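Local atomic coordinates of outer membrane protein YopM (Yersinia pestis, PDB entry 1JL5), a protein that is a secreted leucine-rich-repeat effector that probably alters host cell physiology and promotes bacterial survival in host tissues. Residues N49-N54 and G82-P87; R66-R71 and P91-L96; K124-L129 and E134-S139; A350-L355 and L362-N367. All coordinates share one frame; numbering follows the deposited sequence.

How the interactions relate
Near the N terminus, interaction 1 closes a loop from the turn between helices 36-48 and 58-71 to the first leucine-rich repeat. Interaction 2 opens on helix 58-71 before that loop is complete and ends in the loop leading into strand 95-97, so the two cross along the chain; they also touch, Leu86 CD1 lying 3.9 Å from Leu96 CD2. Together they tie the helical hairpin to the start of the solenoid. Interactions 3 and 4 follow in series. Each closes a short local loop, joining the back of one repeat to the strand region of the next, LRR 3 to LRR 4 and LRR 14 to LRR 15, with their centres about 50 Å apart.

Interaction 1: N49-N54 and G82-P87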
loop_
_atom_site.group_PDB
_atom_site.type_symbol
_atom_site.label_atom_id
_atom_site.label_comp_id
_atom_site.label_asym_id
_atom_site.label_seq_id
_atom_site.Cartn_x
_atom_site.Cartn_y
_atom_site.Cartn_z
ATOM N N ASN A 49 12.846 -26.877 -33.967
ATOM C CA ASN A 49 11.595 -27.367 -33.413
ATOM C C ASN A 49 11.024 -26.414 -32.395
ATOM O O ASN A 49 10.014 -26.707 -31.759
ATOM C CB ASN A 49 11.787 -28.735 -32.769
ATOM C CG ASN A 49 12.171 -29.787 -33.771
ATOM O OD1 ASN A 49 11.890 -29.654 -34.960
ATOM N ND2 ASN A 49 12.805 -30.854 -33.297
ATOM N N ALA A 50 11.680 -25.275 -32.227
ATOM C CA ALA A 50 11.195 -24.289 -31.285
ATOM C C ALA A 50 9.757 -23.976 -31.656
ATOM O O ALA A 50 9.475 -23.571 -32.784
ATOM C CB ALA A 50 12.026 -23.041 -31.371
ATOM N N PRO A 51 8.819 -24.185 -30.720
ATOM C CA PRO A 51 7.422 -23.888 -31.037
ATOM C C PRO A 51 7.369 -22.466 -31.573
ATOM O O PRO A 51 7.779 -21.525 -30.898
ATOM C CB PRO A 51 6.733 -24.030 -29.688
ATOM C CG PRO A 51 7.534 -25.122 -29.035
ATOM C CD PRO A 51 8.951 -24.708 -29.350
ATOM N N PRO A 52 6.880 -22.291 -32.807
ATOM C CA PRO A 52 6.810 -20.948 -33.379
ATOM C C PRO A 52 6.027 -19.969 -32.510
ATOM O O PRO A 52 4.961 -20.297 -31.991
ATOM C CB PRO A 52 6.160 -21.188 -34.741
ATOM C CG PRO A 52 5.303 -22.393 -34.498
ATOM C CD PRO A 52 6.208 -23.273 -33.675
ATOM N N GLY A 53 6.584 -18.774 -32.340
ATOM C CA GLY A 53 5.926 -17.750 -31.549
ATOM C C GLY A 53 6.052 -17.877 -30.041
ATOM O O GLY A 53 5.660 -16.961 -29.314
ATOM N N ASN A 54 6.592 -18.990 -29.554
ATOM C CA ASN A 54 6.723 -19.157 -28.115
ATOM C C ASN A 54 7.921 -18.455 -27.502
ATOM O O ASN A 54 8.296 -18.733 -26.368
ATOM C CB ASN A 54 6.732 -20.637 -27.738
ATOM C CG ASN A 54 5.340 -21.231 -27.723
ATOM O OD1 ASN A 54 5.092 -22.241 -27.064
ATOM N ND2 ASN A 54 4.420 -20.608 -28.456
ATOM N N GLY A 82 13.260 -19.262 -22.311
ATOM C CA GLY A 82 11.925 -19.708 -22.657
ATOM C C GLY A 82 11.895 -21.087 -23.274
ATOM O O GLY A 82 10.951 -21.441 -23.975
ATOM N N LEU A 83 12.922 -21.880 -23.002
ATOM C CA LEU A 83 13.005 -23.222 -23.558
ATOM C C LEU A 83 11.945 -24.153 -22.994
ATOM O O LEU A 83 11.870 -24.354 -21.785
ATOM C CB LEU A 83 14.388 -23.800 -23.288
ATOM C CG LEU A 83 15.510 -22.838 -23.662
ATOM C CD1 LEU A 83 16.849 -23.510 -23.436
ATOM C CD2 LEU A 83 15.353 -22.402 -25.116
ATOM N N SER A 84 11.120 -24.714 -23.871
ATOM C CA SER A 84 10.084 -25.636 -23.437
ATOM C C SER A 84 10.706 -27.019 -23.335
ATOM O O SER A 84 10.071 -27.974 -22.899
ATOM C CB SER A 84 8.920 -25.652 -24.428
ATOM O OG SER A 84 9.365 -25.966 -25.731
ATOM N N SER A 85 11.960 -27.118 -23.748
ATOM C CA SER A 85 12.679 -28.379 -23.669
ATOM C C SER A 85 14.138 -28.089 -23.913
ATOM O O SER A 85 14.501 -27.020 -24.409
ATOM C CB SER A 85 12.193 -29.373 -24.728
ATOM O OG SER A 85 12.699 -29.026 -26.008
ATOM N N LEU A 86 14.975 -29.039 -23.538
ATOM C CA LEU A 86 16.394 -28.911 -23.755
ATOM C C LEU A 86 16.762 -30.075 -24.636
ATOM O O LEU A 86 16.203 -31.159 -24.509
ATOM C CB LEU A 86 17.176 -29.009 -22.447
ATOM C CG LEU A 86 16.946 -27.907 -21.418
ATOM C CD1 LEU A 86 17.916 -28.096 -20.263
ATOM C CD2 LEU A 86 17.150 -26.547 -22.072
ATOM N N PRO A 87 17.687 -29.861 -25.567
ATOM C CA PRO A 87 18.083 -30.961 -26.434
ATOM C C PRO A 87 19.100 -31.740 -25.620
ATOM O O PRO A 87 19.336 -31.421 -24.450
ATOM C CB PRO A 87 18.713 -30.243 -27.608
ATOM C CG PRO A 87 19.409 -29.103 -26.927
ATOM C CD PRO A 87 18.385 -28.616 -25.931
HETATM O O HOH W 1 8.773 -20.095 -24.166
#
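A water molecule donates to the carbonyl oxygens of both Asn54 and Gly82, lying 2.6 Å from Asn54 O and 2.6 Å from Gly82 O. It bridges the loop between helices 36-48 and 58-71 to the first leucine-rich repeat. Asn54 O is 4.5 Å from Gly82 O, and the two acceptors subtend about 119° at the water, so the solvent spans backbones that do not bond directly. Asn54 closes a type II beta turn begun at Pro51, in which Asn54 N is 3.1 Å from Pro51 O, and Gly53 supplies the positive phi of the third position. This turn presents the proline ring to Ser84. A chi1 of 56° turns the Ser84 hydroxyl toward the proline, where it lies beside the CG-CD edge of the ring. That approach is loose, and the main polar partner of the hydroxyl is Glu56, which also touches Pro51; Arg58 offers only a weak bond. Asn54 in addition packs on Pro337 of a second subunit, placing the turn at a contact within the tetramer. Ser84 OG is equally far from both ring carbons, 3.9 Å from Pro51 CG and 3.9 Å from Pro51 CD.

Interaction 2: R66-R71 and P91-L96; sequences RDCLDR and PHLESL
Helix residues 66-71 pass the loop 91-94 in reversed order, with the CA of Cys68 8.1 Å from that of Leu93 and the CA of Leu69 7.7 Å from that of Pro91. Two consecutive helix residues thus serve two separate points of the loop. Cys68 holds SG anti to its N (chi1 176°), which carries the sulfur toward the loop, onto one methyl of Leu93; SG to Leu93 CD1 is 3.5 Å. Leu69 reaches across with a single methyl at the CD-CG edge of the Pro91 ring, the two side chains lying roughly perpendicular. Here the fit is tight, since Leu69 CD1 comes within 3.4 Å of Pro91 CD, whereas Pro91 CG stays 4.0 Å from the same methyl. All the contacts are apolar, and they join the N-terminal helices to the start of the leucine-rich-repeat solenoid. Around them, helix 36-48 closes in through Tyr39, which touches both Leu69 and Pro91, and through Trp43, which touches Leu69. Leu76 of strand 75-77 packs on both Cys68 and Leu93, so the contact lies between the two helices and the first strand of the repeats, just ahead of strand 95-97.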
loop_
_atom_site.group_PDB
_atom_site.type_symbol
_atom_site.label_atom_id
_atom_site.label_comp_id
_atom_site.label_asym_id
_atom_site.label_seq_id
_atom_site.Cartn_x
_atom_site.Cartn_y
_atom_site.Cartn_z
ATOM N N ARG A 66 26.569 -25.083 -27.959
ATOM C CA ARG A 66 27.751 -25.231 -28.788
ATOM C C ARG A 66 28.980 -24.738 -28.052
ATOM O O ARG A 66 29.984 -25.445 -27.961
ATOM C CB ARG A 66 27.577 -24.450 -30.088
ATOM C CG ARG A 66 26.396 -24.903 -30.918
ATOM C CD ARG A 66 26.320 -24.091 -32.183
ATOM N NE ARG A 66 27.548 -24.242 -32.954
ATOM C CZ ARG A 66 27.626 -24.893 -34.109
ATOM N NH1 ARG A 66 26.544 -25.452 -34.634
ATOM N NH2 ARG A 66 28.790 -24.988 -34.730
ATOM N N ASP A 67 28.901 -23.520 -27.528
ATOM C CA ASP A 67 30.024 -22.953 -26.806
ATOM C C ASP A 67 30.417 -23.892 -25.680
ATOM O O ASP A 67 31.595 -24.165 -25.461
ATOM C CB ASP A 67 29.662 -21.587 -26.231
ATOM C CG ASP A 67 30.865 -20.875 -25.663
ATOM O OD1 ASP A 67 31.808 -20.618 -26.440
ATOM O OD2 ASP A 67 30.875 -20.582 -24.447
ATOM N N CYS A 68 29.416 -24.395 -24.973
ATOM C CA CYS A 68 29.669 -25.309 -23.879
ATOM C C CYS A 68 30.381 -26.545 -24.398
ATOM O O CYS A 68 31.393 -26.977 -23.847
ATOM C CB CYS A 68 28.361 -25.719 -23.220
ATOM S SG CYS A 68 28.606 -26.930 -21.936
ATOM N N LEU A 69 29.837 -27.115 -25.466
ATOM C CA LEU A 69 30.415 -28.300 -26.073
ATOM C C LEU A 69 31.840 -28.019 -26.528
ATOM O O LEU A 69 32.765 -28.753 -26.184
ATOM C CB LEU A 69 29.575 -28.731 -27.272
ATOM C CG LEU A 69 29.946 -30.064 -27.921
ATOM C CD1 LEU A 69 29.687 -31.195 -26.943
ATOM C CD2 LEU A 69 29.130 -30.255 -29.183
ATOM N N ASP A 70 32.008 -26.946 -27.295
ATOM C CA ASP A 70 33.313 -26.565 -27.824
ATOM C C ASP A 70 34.326 -26.261 -26.735
ATOM O O ASP A 70 35.454 -26.751 -26.772
ATOM C CB ASP A 70 33.175 -25.352 -28.748
ATOM C CG ASP A 70 32.208 -25.604 -29.887
ATOM O OD1 ASP A 70 31.916 -26.788 -30.153
ATOM O OD2 ASP A 70 31.747 -24.629 -30.514
ATOM N N ARG A 71 33.923 -25.445 -25.769
ATOM C CA ARG A 71 34.798 -25.078 -24.666
ATOM C C ARG A 71 34.942 -26.275 -23.732
ATOM O O ARG A 71 35.805 -26.286 -22.858
ATOM C CB ARG A 71 34.202 -23.895 -23.894
ATOM C CG ARG A 71 34.053 -22.611 -24.703
ATOM C CD ARG A 71 35.325 -21.780 -24.662
ATOM N NE ARG A 71 35.367 -20.763 -25.713
ATOM C CZ ARG A 71 34.517 -19.744 -25.822
ATOM N NH1 ARG A 71 33.538 -19.588 -24.939
ATOM N NH2 ARG A 71 34.646 -18.882 -26.823
ATOM N N PRO A 91 27.937 -33.721 -23.516
ATOM C CA PRO A 91 28.325 -34.967 -22.847
ATOM C C PRO A 91 28.911 -34.935 -21.437
ATOM O O PRO A 91 28.543 -35.753 -20.591
ATOM C CB PRO A 91 29.279 -35.610 -23.852
ATOM C CG PRO A 91 29.901 -34.426 -24.525
ATOM C CD PRO A 91 28.701 -33.546 -24.764
ATOM N N HIS A 92 29.816 -34.009 -21.163
ATOM C CA HIS A 92 30.428 -33.994 -19.844
ATOM C C HIS A 92 30.047 -32.794 -19.009
ATOM O O HIS A 92 30.830 -32.303 -18.196
ATOM C CB HIS A 92 31.943 -34.102 -19.996
ATOM C CG HIS A 92 32.362 -35.257 -20.851
ATOM N ND1 HIS A 92 32.590 -35.135 -22.204
ATOM C CD2 HIS A 92 32.490 -36.575 -20.564
ATOM C CE1 HIS A 92 32.838 -36.328 -22.716
ATOM N NE2 HIS A 92 32.783 -37.218 -21.740
ATOM N N LEU A 93 28.820 -32.338 -19.213
ATOM C CA LEU A 93 28.316 -31.202 -18.481
ATOM C C LEU A 93 28.319 -31.563 -17.005
ATOM O O LEU A 93 27.872 -32.639 -16.610
ATOM C CB LEU A 93 26.899 -30.871 -18.939
ATOM C CG LEU A 93 26.369 -29.518 -18.475
ATOM C CD1 LEU A 93 27.241 -28.413 -19.050
ATOM C CD2 LEU A 93 24.925 -29.356 -18.925
ATOM N N GLU A 94 28.850 -30.667 -16.193
ATOM C CA GLU A 94 28.887 -30.896 -14.763
ATOM C C GLU A 94 27.825 -30.030 -14.116
ATOM O O GLU A 94 27.275 -30.372 -13.073
ATOM C CB GLU A 94 30.270 -30.562 -14.217
ATOM C CG GLU A 94 31.265 -31.694 -14.411
ATOM C CD GLU A 94 32.658 -31.325 -13.966
ATOM O OE1 GLU A 94 32.790 -30.744 -12.869
ATOM O OE2 GLU A 94 33.616 -31.619 -14.709
ATOM N N SER A 95 27.524 -28.913 -14.763
ATOM C CA SER A 95 26.529 -27.997 -14.252
ATOM C C SER A 95 25.540 -27.563 -15.319
ATOM O O SER A 95 25.909 -26.947 -16.321
ATOM C CB SER A 95 27.208 -26.762 -13.663
ATOM O OG SER A 95 26.244 -25.822 -13.222
ATOM N N LEU A 96 24.277 -27.901 -15.104
ATOM C CA LEU A 96 23.230 -27.505 -16.023
ATOM C C LEU A 96 22.420 -26.409 -15.361
ATOM O O LEU A 96 21.738 -26.643 -14.369
ATOM C CB LEU A 96 22.300 -28.666 -16.354
ATOM C CG LEU A 96 21.058 -28.215 -17.132
ATOM C CD1 LEU A 96 21.481 -27.557 -18.444
ATOM C CD2 LEU A 96 20.148 -29.401 -17.392
#

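Interaction 3: K124-L129 and E134-S139; sequences KALSDL and EYLGVS
Leu126 and Leu129 meet Leu136 and Val138 through methyl groups alone. The first set of contacts is end-on. Leu126 has CG anti to its carbonyl carbon (chi1 -68°) and sends both methyls toward the strand region, meeting Val138 tip to tip: CD1 is 3.7 Å and CD2 3.9 Å from Val138 CG1, so one valine methyl faces the fork of the leucine. Leu126 CD1 also touches the tip of Leu136, 3.9 Å from its CD1, and so is shared between two partners. The second kind is a crossing. Leu129 runs nearly square to Leu136, and their forks meet methyl to methyl: Leu129 CD2 is 3.7 Å from Leu136 CD1, while Leu129 CD1 is 3.8 Å from Leu136 CD2. Leu136 differs from the loop leucines in having CG anti to the backbone N (chi1 177°); its CD1 touches both of them. These distances are ordinary van der Waals contacts, without crowding.

Polar bonds run to other partners. Val138 O accepts from the side-chain amides of Asn141 in its own repeat and Asn163 in the next, and Lys124 reaches across to Glu144 in LRR 4 with a salt bridge. Leu116, Leu143 and Leu149 complete the apolar layer within the two repeats, and Val160 carries it into the next. Aliphatic side chains from the strand and from the returning loop, filling the inside of each coil while asparagine amides hydrogen-bond to backbone carbonyls at the turn after the strand, are the hallmark of the leucine-rich-repeat solenoid.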
loop_
_atom_site.group_PDB
_atom_site.type_symbol
_atom_site.label_atom_id
_atom_site.label_comp_id
_atom_site.label_asym_id
_atom_site.label_seq_id
_atom_site.Cartn_x
_atom_site.Cartn_y
_atom_site.Cartn_z
ATOM N N LYS A 124 7.502 -31.518 -13.853
ATOM C CA LYS A 124 6.548 -32.176 -12.974
ATOM C C LYS A 124 7.218 -33.381 -12.347
ATOM O O LYS A 124 6.738 -33.935 -11.359
ATOM C CB LYS A 124 5.303 -32.610 -13.751
ATOM C CG LYS A 124 4.495 -31.447 -14.311
ATOM C CD LYS A 124 3.098 -31.888 -14.741
ATOM C CE LYS A 124 2.286 -32.386 -13.550
ATOM N NZ LYS A 124 0.885 -32.760 -13.914
ATOM N N ALA A 125 8.343 -33.779 -12.926
ATOM C CA ALA A 125 9.080 -34.921 -12.418
ATOM C C ALA A 125 10.546 -34.807 -12.786
ATOM O O ALA A 125 10.920 -34.057 -13.684
ATOM C CB ALA A 125 8.502 -36.209 -12.983
ATOM N N LEU A 126 11.372 -35.549 -12.066
ATOM C CA LEU A 126 12.801 -35.569 -12.312
ATOM C C LEU A 126 13.188 -37.025 -12.421
ATOM O O LEU A 126 12.684 -37.865 -11.679
ATOM C CB LEU A 126 13.577 -34.958 -11.145
ATOM C CG LEU A 126 13.466 -33.470 -10.842
ATOM C CD1 LEU A 126 14.258 -33.170 -9.574
ATOM C CD2 LEU A 126 13.997 -32.663 -12.013
ATOM N N SER A 127 14.070 -37.332 -13.356
ATOM C CA SER A 127 14.521 -38.699 -13.494
ATOM C C SER A 127 15.464 -38.876 -12.321
ATOM O O SER A 127 15.861 -37.892 -11.696
ATOM C CB SER A 127 15.270 -38.878 -14.809
ATOM O OG SER A 127 14.397 -38.668 -15.900
ATOM N N ASP A 128 15.815 -40.114 -12.009
ATOM C CA ASP A 128 16.724 -40.351 -10.910
ATOM C C ASP A 128 17.917 -39.448 -11.120
ATOM O O ASP A 128 18.416 -39.307 -12.232
ATOM C CB ASP A 128 17.140 -41.815 -10.867
ATOM C CG ASP A 128 15.964 -42.727 -10.637
ATOM O OD1 ASP A 128 15.024 -42.294 -9.940
ATOM O OD2 ASP A 128 15.975 -43.868 -11.143
ATOM N N LEU A 129 18.358 -38.822 -10.041
ATOM C CA LEU A 129 19.463 -37.886 -10.099
ATOM C C LEU A 129 20.779 -38.458 -10.579
ATOM O O LEU A 129 21.081 -39.633 -10.368
ATOM C CB LEU A 129 19.682 -37.258 -8.724
ATOM C CG LEU A 129 18.457 -36.598 -8.096
ATOM C CD1 LEU A 129 18.858 -35.996 -6.757
ATOM C CD2 LEU A 129 17.902 -35.526 -9.036
ATOM N N GLU A 134 25.469 -32.656 -6.869
ATOM C CA GLU A 134 25.814 -31.971 -5.636
ATOM C C GLU A 134 24.768 -30.905 -5.351
ATOM O O GLU A 134 24.426 -30.637 -4.198
ATOM C CB GLU A 134 27.182 -31.310 -5.775
ATOM C CG GLU A 134 28.344 -32.279 -5.744
ATOM C CD GLU A 134 29.647 -31.617 -6.125
ATOM O OE1 GLU A 134 29.724 -30.372 -6.058
ATOM O OE2 GLU A 134 30.596 -32.342 -6.489
ATOM N N TYR A 135 24.267 -30.300 -6.417
ATOM C CA TYR A 135 23.274 -29.251 -6.292
ATOM C C TYR A 135 22.047 -29.583 -7.123
ATOM O O TYR A 135 22.129 -29.759 -8.340
ATOM C CB TYR A 135 23.876 -27.922 -6.747
ATOM C CG TYR A 135 23.018 -26.706 -6.474
ATOM C CD1 TYR A 135 21.737 -26.592 -7.012
ATOM C CD2 TYR A 135 23.499 -25.657 -5.692
ATOM C CE1 TYR A 135 20.956 -25.462 -6.779
ATOM C CE2 TYR A 135 22.726 -24.523 -5.455
ATOM C CZ TYR A 135 21.457 -24.433 -6.001
ATOM O OH TYR A 135 20.687 -23.317 -5.768
ATOM N N LEU A 136 20.908 -29.687 -6.452
ATOM C CA LEU A 136 19.654 -29.969 -7.122
ATOM C C LEU A 136 18.770 -28.739 -6.980
ATOM O O LEU A 136 18.050 -28.588 -5.993
ATOM C CB LEU A 136 18.962 -31.176 -6.497
ATOM C CG LEU A 136 17.596 -31.516 -7.097
ATOM C CD1 LEU A 136 17.745 -31.821 -8.575
ATOM C CD2 LEU A 136 16.994 -32.697 -6.364
ATOM N N GLY A 137 18.850 -27.853 -7.965
ATOM C CA GLY A 137 18.053 -26.643 -7.949
ATOM C C GLY A 137 16.871 -26.802 -8.877
ATOM O O GLY A 137 16.994 -26.617 -10.088
ATOM N N VAL A 138 15.723 -27.152 -8.309
ATOM C CA VAL A 138 14.511 -27.350 -9.091
ATOM C C VAL A 138 13.353 -26.580 -8.481
ATOM O O VAL A 138 12.196 -26.984 -8.581
ATOM C CB VAL A 138 14.136 -28.832 -9.144
ATOM C CG1 VAL A 138 15.205 -29.614 -9.889
ATOM C CG2 VAL A 138 13.987 -29.366 -7.732
ATOM N N SER A 139 13.667 -25.468 -7.838
ATOM C CA SER A 139 12.628 -24.673 -7.223
ATOM C C SER A 139 11.748 -24.105 -8.320
ATOM O O SER A 139 12.150 -24.040 -9.483
ATOM C CB SER A 139 13.232 -23.528 -6.413
ATOM O OG SER A 139 13.875 -22.602 -7.267
#

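Interaction 4: A350-L355 and L362-N367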
loop_
_atom_site.group_PDB
_atom_site.type_symbol
_atom_site.label_atom_id
_atom_site.label_comp_id
_atom_site.label_asym_id
_atom_site.label_seq_id
_atom_site.Cartn_x
_atom_site.Cartn_y
_atom_site.Cartn_z
ATOM N N ALA A 350 1.744 8.848 23.673
ATOM C CA ALA A 350 1.424 10.258 23.841
ATOM C C ALA A 350 2.712 10.963 23.446
ATOM O O ALA A 350 2.703 12.085 22.938
ATOM C CB ALA A 350 1.093 10.556 25.295
ATOM N N GLU A 351 3.822 10.270 23.674
ATOM C CA GLU A 351 5.140 10.799 23.361
ATOM C C GLU A 351 6.068 9.710 22.862
ATOM O O GLU A 351 5.964 8.550 23.256
ATOM C CB GLU A 351 5.786 11.403 24.606
ATOM C CG GLU A 351 4.974 12.456 25.326
ATOM C CD GLU A 351 5.600 12.825 26.656
ATOM O OE1 GLU A 351 6.760 13.291 26.654
ATOM O OE2 GLU A 351 4.937 12.642 27.701
ATOM N N VAL A 352 6.982 10.102 21.989
ATOM C CA VAL A 352 7.985 9.189 21.492
ATOM C C VAL A 352 9.169 9.575 22.370
ATOM O O VAL A 352 9.464 10.758 22.524
ATOM C CB VAL A 352 8.328 9.471 20.025
ATOM C CG1 VAL A 352 9.509 8.616 19.598
ATOM C CG2 VAL A 352 7.121 9.187 19.149
ATOM N N PRO A 353 9.842 8.594 22.983
ATOM C CA PRO A 353 10.982 8.952 23.830
ATOM C C PRO A 353 11.997 9.739 23.013
ATOM O O PRO A 353 11.919 9.780 21.783
ATOM C CB PRO A 353 11.532 7.595 24.264
ATOM C CG PRO A 353 10.329 6.700 24.213
ATOM C CD PRO A 353 9.656 7.135 22.940
ATOM N N GLU A 354 12.946 10.364 23.698
ATOM C CA GLU A 354 13.978 11.124 23.013
ATOM C C GLU A 354 14.601 10.193 21.988
ATOM O O GLU A 354 15.003 9.075 22.307
ATOM C CB GLU A 354 15.039 11.586 24.000
ATOM C CG GLU A 354 16.100 12.454 23.367
ATOM C CD GLU A 354 17.070 12.991 24.386
ATOM O OE1 GLU A 354 17.787 12.177 25.004
ATOM O OE2 GLU A 354 17.108 14.225 24.572
ATOM N N LEU A 355 14.675 10.653 20.753
ATOM C CA LEU A 355 15.217 9.839 19.687
ATOM C C LEU A 355 16.731 9.787 19.681
ATOM O O LEU A 355 17.397 10.800 19.861
ATOM C CB LEU A 355 14.715 10.362 18.345
ATOM C CG LEU A 355 13.190 10.327 18.213
ATOM C CD1 LEU A 355 12.779 10.918 16.876
ATOM C CD2 LEU A 355 12.701 8.878 18.341
ATOM N N LEU A 362 11.959 6.719 11.653
ATOM C CA LEU A 362 11.006 6.923 12.710
ATOM C C LEU A 362 9.615 6.827 12.119
ATOM O O LEU A 362 9.170 7.729 11.417
ATOM C CB LEU A 362 11.180 8.297 13.349
ATOM C CG LEU A 362 10.166 8.514 14.469
ATOM C CD1 LEU A 362 10.431 7.514 15.581
ATOM C CD2 LEU A 362 10.248 9.937 14.985
ATOM N N HIS A 363 8.946 5.716 12.378
ATOM C CA HIS A 363 7.579 5.530 11.913
ATOM C C HIS A 363 6.767 5.381 13.173
ATOM O O HIS A 363 6.718 4.309 13.765
ATOM C CB HIS A 363 7.458 4.277 11.053
ATOM C CG HIS A 363 8.081 4.421 9.700
ATOM N ND1 HIS A 363 8.068 3.413 8.762
ATOM C CD2 HIS A 363 8.740 5.457 9.132
ATOM C CE1 HIS A 363 8.694 3.822 7.673
ATOM N NE2 HIS A 363 9.110 5.058 7.873
ATOM N N VAL A 364 6.163 6.481 13.599
ATOM C CA VAL A 364 5.358 6.487 14.808
ATOM C C VAL A 364 3.978 6.997 14.441
ATOM O O VAL A 364 3.249 7.569 15.253
ATOM C CB VAL A 364 6.004 7.368 15.881
ATOM C CG1 VAL A 364 5.136 7.407 17.125
ATOM C CG2 VAL A 364 7.368 6.798 16.235
ATOM N N GLU A 365 3.642 6.765 13.183
ATOM C CA GLU A 365 2.361 7.132 12.606
ATOM C C GLU A 365 1.235 6.545 13.453
ATOM O O GLU A 365 1.355 5.449 13.995
ATOM C CB GLU A 365 2.290 6.557 11.189
ATOM C CG GLU A 365 3.503 5.661 10.879
ATOM C CD GLU A 365 3.381 4.894 9.582
ATOM O OE1 GLU A 365 3.080 5.520 8.539
ATOM O OE2 GLU A 365 3.597 3.665 9.605
ATOM N N TYR A 366 0.147 7.291 13.580
ATOM C CA TYR A 366 -1.011 6.817 14.319
ATOM C C TYR A 366 -0.740 6.468 15.765
ATOM O O TYR A 366 -0.818 5.313 16.187
ATOM C CB TYR A 366 -1.614 5.626 13.583
ATOM C CG TYR A 366 -1.915 5.977 12.148
ATOM C CD1 TYR A 366 -2.939 6.868 11.834
ATOM C CD2 TYR A 366 -1.149 5.461 11.109
ATOM C CE1 TYR A 366 -3.194 7.236 10.521
ATOM C CE2 TYR A 366 -1.396 5.823 9.788
ATOM C CZ TYR A 366 -2.422 6.711 9.503
ATOM O OH TYR A 366 -2.684 7.066 8.199
ATOM N N ASN A 367 -0.404 7.503 16.511
ATOM C CA ASN A 367 -0.154 7.418 17.930
ATOM C C ASN A 367 -0.745 8.729 18.401
ATOM O O ASN A 367 -0.628 9.744 17.712
ATOM C CB ASN A 367 1.344 7.373 18.219
ATOM C CG ASN A 367 1.878 5.963 18.290
ATOM O OD1 ASN A 367 1.609 5.239 19.245
ATOM N ND2 ASN A 367 2.632 5.561 17.280
#
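The apolar core between LRR 14 and LRR 15 is built here from Val352 and Leu355 of the returning segment 350-355, set against Leu362 and Val364 at strand 361-363. The two valines pass alongside each other with opposed directions: Val352 CG2 presses close to Val364 CG1 at 3.3 Å, tighter than usual for carbons, and lies 3.8 Å from Val364 CG2, so one methyl rides on the fork of the other valine. Leu355 is set crosswise to Leu362, close to perpendicular, and the two pair both branches, with Leu355 CD1 3.3 Å from Leu362 CD2 and Leu355 CD2 3.8 Å from Leu362 CD1. Their torsions differ, CG being anti to the carbonyl carbon in Leu355 (chi1 -60°) but anti to the backbone N in Leu362.

This is the regular inside of a leucine-rich-repeat coil, and Leu342 of the preceding strand touches Val352, Leu355 and Leu362 alike. Beside the methyls stands the asparagine typical of such repeats. Asn367 ND2 donates to Val364 O at 2.9 Å with a nearly straight N-H...O angle of 172°; the oxygen lies in the amide plane, but the nitrogen sits well above the carbonyl plane. The same nitrogen also bonds to Ala344 O, and Asn367 OD1 accepts from Leu349 N, so both ends of the amide are held by backbone groups.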